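Local coordinates for protein beta-N-acetylhexosaminidase (Thermotoga neapolitana, PDB 5BZA) that probably hydrolyses terminal non-reducing N-acetylhexosamine residues from N-acetyl-beta-D-hexosaminides, as a member of glycosyl hydrolase family 3, at residues L39-L44 / I370-K375; T425-I430 / K437-R442. All blocks are in the same frame, centred on the assembly; numbering follows the deposited sequence.

Overall arrangement
The chain first builds an eight-stranded parallel sheet with its helices, the TIM-barrel domain, whose second strand leads into residues 39-44 at the start of helix 42-54. Contact 1 closes a very long loop: 325 residues lie between this segment and residues 370-375 of helix 364-377, which packs on the mixed sheet of the C-terminal alpha/beta domain, so the contact joins the two domains. Contact 2 follows in series, opening only after contact 1 has closed, and its loop is local: strand 425-429 meets the segment leading into strand 443-446. The contacts neither nest nor cross. Their centres are 23 Å apart, yet their segments touch where I370 CD1 packs against I430 CD1 at 4.2 Å.

Contact 1. Residues L39-L44 / I370-K375; sequences LSKEYL and IPEVAK
Carboxylate oxygen OE2 of E372 is approached by both Y43 and K41. The hydroxyl of Y43 donates a hydrogen bond to it, although the length, 2.3 Å from OH to OE2, is doubtfully short. The oxygen lies at the edge of the phenol ring, in its plane, while the carboxylate is turned 45° from that plane. K41 adds a weak salt bridge, NZ to OE2 3.4 Å, its chain bent at the last torsion. Glutamate suits this place because, with CG anti to the backbone N (chi1 179°) and the rest extended, it spans the distance from its helix. The Y43 ring is packed on both faces. V373 CG2 lies over one, 4.2 Å from the centroid and 20° off the normal, a CH-pi contact suited to a compact branched side chain; K41 CB sits near the rim of the other, 3.8 Å above the plane. P452 touches Y43, and Y456 and F459 of helix 452-463 pack on V373. K41 holds the N-cap position of helix 42-54, and helix 364-377 links strands 347-352 and 380-386 in a beta-alpha-beta unit. Here a TIM-barrel helix start meets a helix of the C-terminal alpha/beta domain: a domain interface.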
loop_
_atom_site.group_PDB
_atom_site.type_symbol
_atom_site.label_atom_id
_atom_site.label_comp_id
_atom_site.label_asym_id
_atom_site.label_seq_id
_atom_site.Cartn_x
_atom_site.Cartn_y
_atom_site.Cartn_z
ATOM N N LEU B 39 8.537 6.674 6.533
ATOM C CA LEU B 39 7.622 5.835 5.755
ATOM C C LEU B 39 8.177 4.437 5.530
ATOM O O LEU B 39 7.415 3.468 5.462
ATOM C CB LEU B 39 7.321 6.488 4.429
ATOM C CG LEU B 39 6.594 7.827 4.624
ATOM C CD1 LEU B 39 6.677 8.670 3.356
ATOM C CD2 LEU B 39 5.135 7.596 4.969
ATOM N N SER B 40 9.496 4.299 5.438
ATOM C CA SER B 40 10.034 2.960 5.181
ATOM C C SER B 40 9.995 2.087 6.434
ATOM O O SER B 40 10.273 0.905 6.365
ATOM C CB SER B 40 11.466 3.029 4.659
ATOM O OG SER B 40 12.309 3.645 5.620
ATOM N N LYS B 41 9.717 2.687 7.589
ATOM C CA LYS B 41 9.551 1.924 8.821
ATOM C C LYS B 41 8.095 2.044 9.276
ATOM O O LYS B 41 7.699 2.983 9.985
ATOM C CB LYS B 41 10.536 2.392 9.898
ATOM C CG LYS B 41 12.072 2.305 9.511
ATOM C CD LYS B 41 12.891 2.861 10.687
ATOM C CE LYS B 41 14.390 2.846 10.457
ATOM N NZ LYS B 41 14.783 1.769 9.507
ATOM N N GLU B 42 7.279 1.107 8.802
ATOM C CA GLU B 42 5.840 1.213 9.023
ATOM C C GLU B 42 5.486 1.375 10.492
ATOM O O GLU B 42 4.601 2.162 10.805
ATOM C CB GLU B 42 5.114 0.028 8.425
ATOM C CG GLU B 42 3.595 0.182 8.493
ATOM C CD GLU B 42 2.896 -0.889 7.708
ATOM O OE1 GLU B 42 3.038 -2.079 8.086
ATOM O OE2 GLU B 42 2.232 -0.544 6.697
ATOM N N TYR B 43 6.169 0.668 11.398
ATOM C CA TYR B 43 5.883 0.873 12.815
ATOM C C TYR B 43 6.087 2.350 13.163
ATOM O O TYR B 43 5.281 2.939 13.914
ATOM C CB TYR B 43 6.741 -0.030 13.708
ATOM C CG TYR B 43 8.240 0.057 13.482
ATOM C CD1 TYR B 43 8.866 -0.751 12.544
ATOM C CD2 TYR B 43 9.031 0.925 14.239
ATOM C CE1 TYR B 43 10.217 -0.691 12.344
ATOM C CE2 TYR B 43 10.395 1.005 14.036
ATOM C CZ TYR B 43 10.990 0.192 13.082
ATOM O OH TYR B 43 12.366 0.271 12.869
ATOM N N LEU B 44 7.136 2.969 12.603
ATOM C CA LEU B 44 7.352 4.399 12.863
ATOM C C LEU B 44 6.257 5.254 12.284
ATOM O O LEU B 44 5.701 6.118 12.975
ATOM C CB LEU B 44 8.687 4.890 12.298
ATOM C CG LEU B 44 9.953 4.967 13.147
ATOM C CD1 LEU B 44 10.834 6.051 12.515
ATOM C CD2 LEU B 44 9.673 5.290 14.613
ATOM N N ILE B 370 12.590 -7.787 14.338
ATOM C CA ILE B 370 12.756 -7.557 15.792
ATOM C C ILE B 370 14.086 -6.871 16.235
ATOM O O ILE B 370 14.086 -6.000 17.136
ATOM C CB ILE B 370 12.576 -8.922 16.577
ATOM C CG1 ILE B 370 11.136 -9.422 16.414
ATOM C CG2 ILE B 370 12.964 -8.786 18.071
ATOM C CD1 ILE B 370 10.778 -10.731 17.222
ATOM N N PRO B 371 15.228 -7.295 15.675
ATOM C CA PRO B 371 16.495 -6.632 16.047
ATOM C C PRO B 371 16.537 -5.121 15.737
ATOM O O PRO B 371 16.983 -4.335 16.589
ATOM C CB PRO B 371 17.544 -7.379 15.211
ATOM C CG PRO B 371 16.920 -8.734 15.020
ATOM C CD PRO B 371 15.466 -8.474 14.822
ATOM N N GLU B 372 16.097 -4.727 14.546
ATOM C CA GLU B 372 16.056 -3.310 14.171
ATOM C C GLU B 372 15.286 -2.530 15.236
ATOM O O GLU B 372 15.794 -1.546 15.792
ATOM C CB GLU B 372 15.419 -3.135 12.781
ATOM C CG GLU B 372 15.306 -1.690 12.279
ATOM C CD GLU B 372 14.420 -1.559 11.030
ATOM O OE1 GLU B 372 14.779 -2.143 9.973
ATOM O OE2 GLU B 372 13.336 -0.909 11.121
ATOM N N VAL B 373 14.106 -3.025 15.587
ATOM C CA VAL B 373 13.238 -2.314 16.526
ATOM C C VAL B 373 13.861 -2.246 17.923
ATOM O O VAL B 373 13.817 -1.221 18.631
ATOM C CB VAL B 373 11.869 -3.003 16.623
ATOM C CG1 VAL B 373 10.938 -2.193 17.529
ATOM C CG2 VAL B 373 11.261 -3.203 15.233
ATOM N N ALA B 374 14.451 -3.358 18.328
ATOM C CA ALA B 374 15.032 -3.431 19.660
ATOM C C ALA B 374 16.158 -2.424 19.751
ATOM O O ALA B 374 16.304 -1.747 20.771
ATOM C CB ALA B 374 15.519 -4.836 19.978
ATOM N N LYS B 375 16.945 -2.322 18.682
ATOM C CA LYS B 375 18.053 -1.362 18.660
ATOM C C LYS B 375 17.684 0.115 18.884
ATOM O O LYS B 375 18.540 0.874 19.393
ATOM C CB LYS B 375 18.816 -1.498 17.344
ATOM C CG LYS B 375 19.732 -2.713 17.355
ATOM C CD LYS B 375 20.311 -3.015 15.995
ATOM C CE LYS B 375 21.236 -4.217 16.082
ATOM N NZ LYS B 375 21.494 -4.835 14.740
#

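Contact 2. Residues T425-I430 / K437-R442; sequences TIYFII and KFFPGR
Y427 of strand 425-429 faces F439 and R442 of an irregular loop segment, and I429, two residues on, faces F439; no backbone hydrogen bond joins the segments. The loop folds through a type II turn from F439 to R442, closed by R442 N to F439 O at 3.3 Å; P440 suits its second position, and G441, with phi 61°, its third. F439 drops its CD2 over the centre of the Y427 ring, 3.6 Å above the plane, but the rings are oblique, tilted by 39°. T425 CG2 lies over the rim of the opposite face. R442 runs its aliphatic part past the tyrosine, CB 3.8 Å from Y427 CD2, and bends at chi2 (-74°); its guanidinium, almost perpendicular to the ring, bonds the carbonyls of L418 and L420. The Y427 hydroxyl bonds to H417 O. Replacing Y427 by an alanine would probably leave F439 without the ring it lies on and H417 O without this donor. I429 CD1 extends the apolar surface, 4.2 Å from F439 CD1. The loop packs over one face of strand 425-429, opposite helix 452-463, and forms its crossover connection to parallel strand 443-446 in the mixed sheet of the C-terminal alpha/beta domain.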
loop_
_atom_site.group_PDB
_atom_site.type_symbol
_atom_site.label_atom_id
_atom_site.label_comp_id
_atom_site.label_asym_id
_atom_site.label_seq_id
_atom_site.Cartn_x
_atom_site.Cartn_y
_atom_site.Cartn_z
ATOM N N THR B 425 16.302 -12.313 32.501
ATOM C CA THR B 425 15.695 -12.702 31.234
ATOM C C THR B 425 14.287 -12.154 31.216
ATOM O O THR B 425 13.582 -12.198 32.221
ATOM C CB THR B 425 15.663 -14.211 31.011
ATOM O OG1 THR B 425 17.000 -14.702 30.975
ATOM C CG2 THR B 425 14.973 -14.544 29.683
ATOM N N ILE B 426 13.907 -11.569 30.082
ATOM C CA ILE B 426 12.541 -11.114 29.878
ATOM C C ILE B 426 11.969 -11.941 28.758
ATOM O O ILE B 426 12.586 -12.061 27.680
ATOM C CB ILE B 426 12.472 -9.617 29.547
ATOM C CG1 ILE B 426 13.197 -8.818 30.634
ATOM C CG2 ILE B 426 11.024 -9.153 29.477
ATOM C CD1 ILE B 426 13.072 -7.318 30.479
ATOM N N TYR B 427 10.802 -12.530 29.038
ATOM C CA TYR B 427 10.125 -13.387 28.089
ATOM C C TYR B 427 9.092 -12.575 27.342
ATOM O O TYR B 427 8.159 -12.011 27.945
ATOM C CB TYR B 427 9.461 -14.587 28.788
ATOM C CG TYR B 427 10.491 -15.514 29.359
ATOM C CD1 TYR B 427 11.096 -16.468 28.549
ATOM C CD2 TYR B 427 10.886 -15.421 30.694
ATOM C CE1 TYR B 427 12.068 -17.291 29.030
ATOM C CE2 TYR B 427 11.874 -16.270 31.208
ATOM C CZ TYR B 427 12.453 -17.197 30.367
ATOM O OH TYR B 427 13.420 -18.054 30.842
ATOM N N PHE B 428 9.263 -12.520 26.027
ATOM C CA PHE B 428 8.287 -11.857 25.188
ATOM C C PHE B 428 7.453 -12.938 24.539
ATOM O O PHE B 428 7.921 -13.622 23.621
ATOM C CB PHE B 428 8.963 -10.953 24.122
ATOM C CG PHE B 428 9.683 -9.750 24.695
ATOM C CD1 PHE B 428 10.937 -9.883 25.284
ATOM C CD2 PHE B 428 9.119 -8.472 24.610
ATOM C CE1 PHE B 428 11.616 -8.761 25.808
ATOM C CE2 PHE B 428 9.794 -7.342 25.134
ATOM C CZ PHE B 428 11.033 -7.494 25.736
ATOM N N ILE B 429 6.220 -13.109 25.005
ATOM C CA ILE B 429 5.379 -14.133 24.405
ATOM C C ILE B 429 4.587 -13.528 23.272
ATOM O O ILE B 429 3.641 -12.781 23.489
ATOM C CB ILE B 429 4.443 -14.846 25.436
ATOM C CG1 ILE B 429 5.260 -15.874 26.239
ATOM C CG2 ILE B 429 3.439 -15.712 24.688
ATOM C CD1 ILE B 429 5.751 -15.431 27.592
ATOM N N ILE B 430 5.023 -13.831 22.057
ATOM C CA ILE B 430 4.574 -13.066 20.907
ATOM C C ILE B 430 3.598 -13.762 19.966
ATOM O O ILE B 430 3.066 -13.125 19.070
ATOM C CB ILE B 430 5.786 -12.558 20.090
ATOM C CG1 ILE B 430 6.585 -13.711 19.486
ATOM C CG2 ILE B 430 6.646 -11.653 20.955
ATOM C CD1 ILE B 430 7.698 -13.210 18.551
ATOM N N LYS B 437 1.325 -19.161 30.772
ATOM C CA LYS B 437 1.133 -19.981 31.984
ATOM C C LYS B 437 2.428 -20.687 32.415
ATOM O O LYS B 437 2.644 -20.912 33.598
ATOM C CB LYS B 437 -0.024 -20.972 31.829
ATOM C CG LYS B 437 0.239 -22.226 31.018
ATOM C CD LYS B 437 -1.051 -23.065 30.880
ATOM C CE LYS B 437 -2.304 -22.173 30.782
ATOM N NZ LYS B 437 -3.534 -22.893 30.324
ATOM N N PHE B 438 3.252 -21.072 31.441
ATOM C CA PHE B 438 4.450 -21.870 31.679
ATOM C C PHE B 438 5.689 -21.073 32.114
ATOM O O PHE B 438 6.800 -21.598 32.089
ATOM C CB PHE B 438 4.779 -22.689 30.422
ATOM C CG PHE B 438 3.653 -23.594 29.992
ATOM C CD1 PHE B 438 3.472 -24.832 30.611
ATOM C CD2 PHE B 438 2.775 -23.222 28.974
ATOM C CE1 PHE B 438 2.436 -25.677 30.233
ATOM C CE2 PHE B 438 1.728 -24.068 28.592
ATOM C CZ PHE B 438 1.563 -25.293 29.220
ATOM N N PHE B 439 5.493 -19.826 32.543
ATOM C CA PHE B 439 6.601 -18.993 33.033
ATOM C C PHE B 439 6.246 -18.300 34.354
ATOM O O PHE B 439 6.259 -17.056 34.451
ATOM C CB PHE B 439 7.017 -17.950 31.981
ATOM C CG PHE B 439 7.533 -18.552 30.707
ATOM C CD1 PHE B 439 6.662 -18.941 29.702
ATOM C CD2 PHE B 439 8.888 -18.789 30.538
ATOM C CE1 PHE B 439 7.143 -19.510 28.533
ATOM C CE2 PHE B 439 9.371 -19.354 29.388
ATOM C CZ PHE B 439 8.499 -19.720 28.376
ATOM N N PRO B 440 5.915 -19.102 35.386
ATOM C CA PRO B 440 5.533 -18.474 36.655
ATOM C C PRO B 440 6.747 -17.826 37.302
ATOM O O PRO B 440 7.860 -18.334 37.148
ATOM C CB PRO B 440 5.011 -19.651 37.496
ATOM C CG PRO B 440 5.680 -20.844 36.928
ATOM C CD PRO B 440 5.856 -20.576 35.454
ATOM N N GLY B 441 6.532 -16.757 38.053
ATOM C CA GLY B 441 7.609 -15.999 38.662
ATOM C C GLY B 441 8.608 -15.361 37.690
ATOM O O GLY B 441 9.561 -14.720 38.111
ATOM N N ARG B 442 8.401 -15.518 36.391
ATOM C CA ARG B 442 9.343 -14.956 35.438
ATOM C C ARG B 442 8.884 -13.573 34.997
ATOM O O ARG B 442 7.692 -13.249 35.081
ATOM C CB ARG B 442 9.472 -15.854 34.236
ATOM C CG ARG B 442 9.872 -17.274 34.556
ATOM C CD ARG B 442 11.322 -17.481 34.954
ATOM N NE ARG B 442 11.590 -18.924 35.095
ATOM C CZ ARG B 442 12.767 -19.489 34.822
ATOM N NH1 ARG B 442 13.774 -18.716 34.388
ATOM N NH2 ARG B 442 12.938 -20.810 34.959
#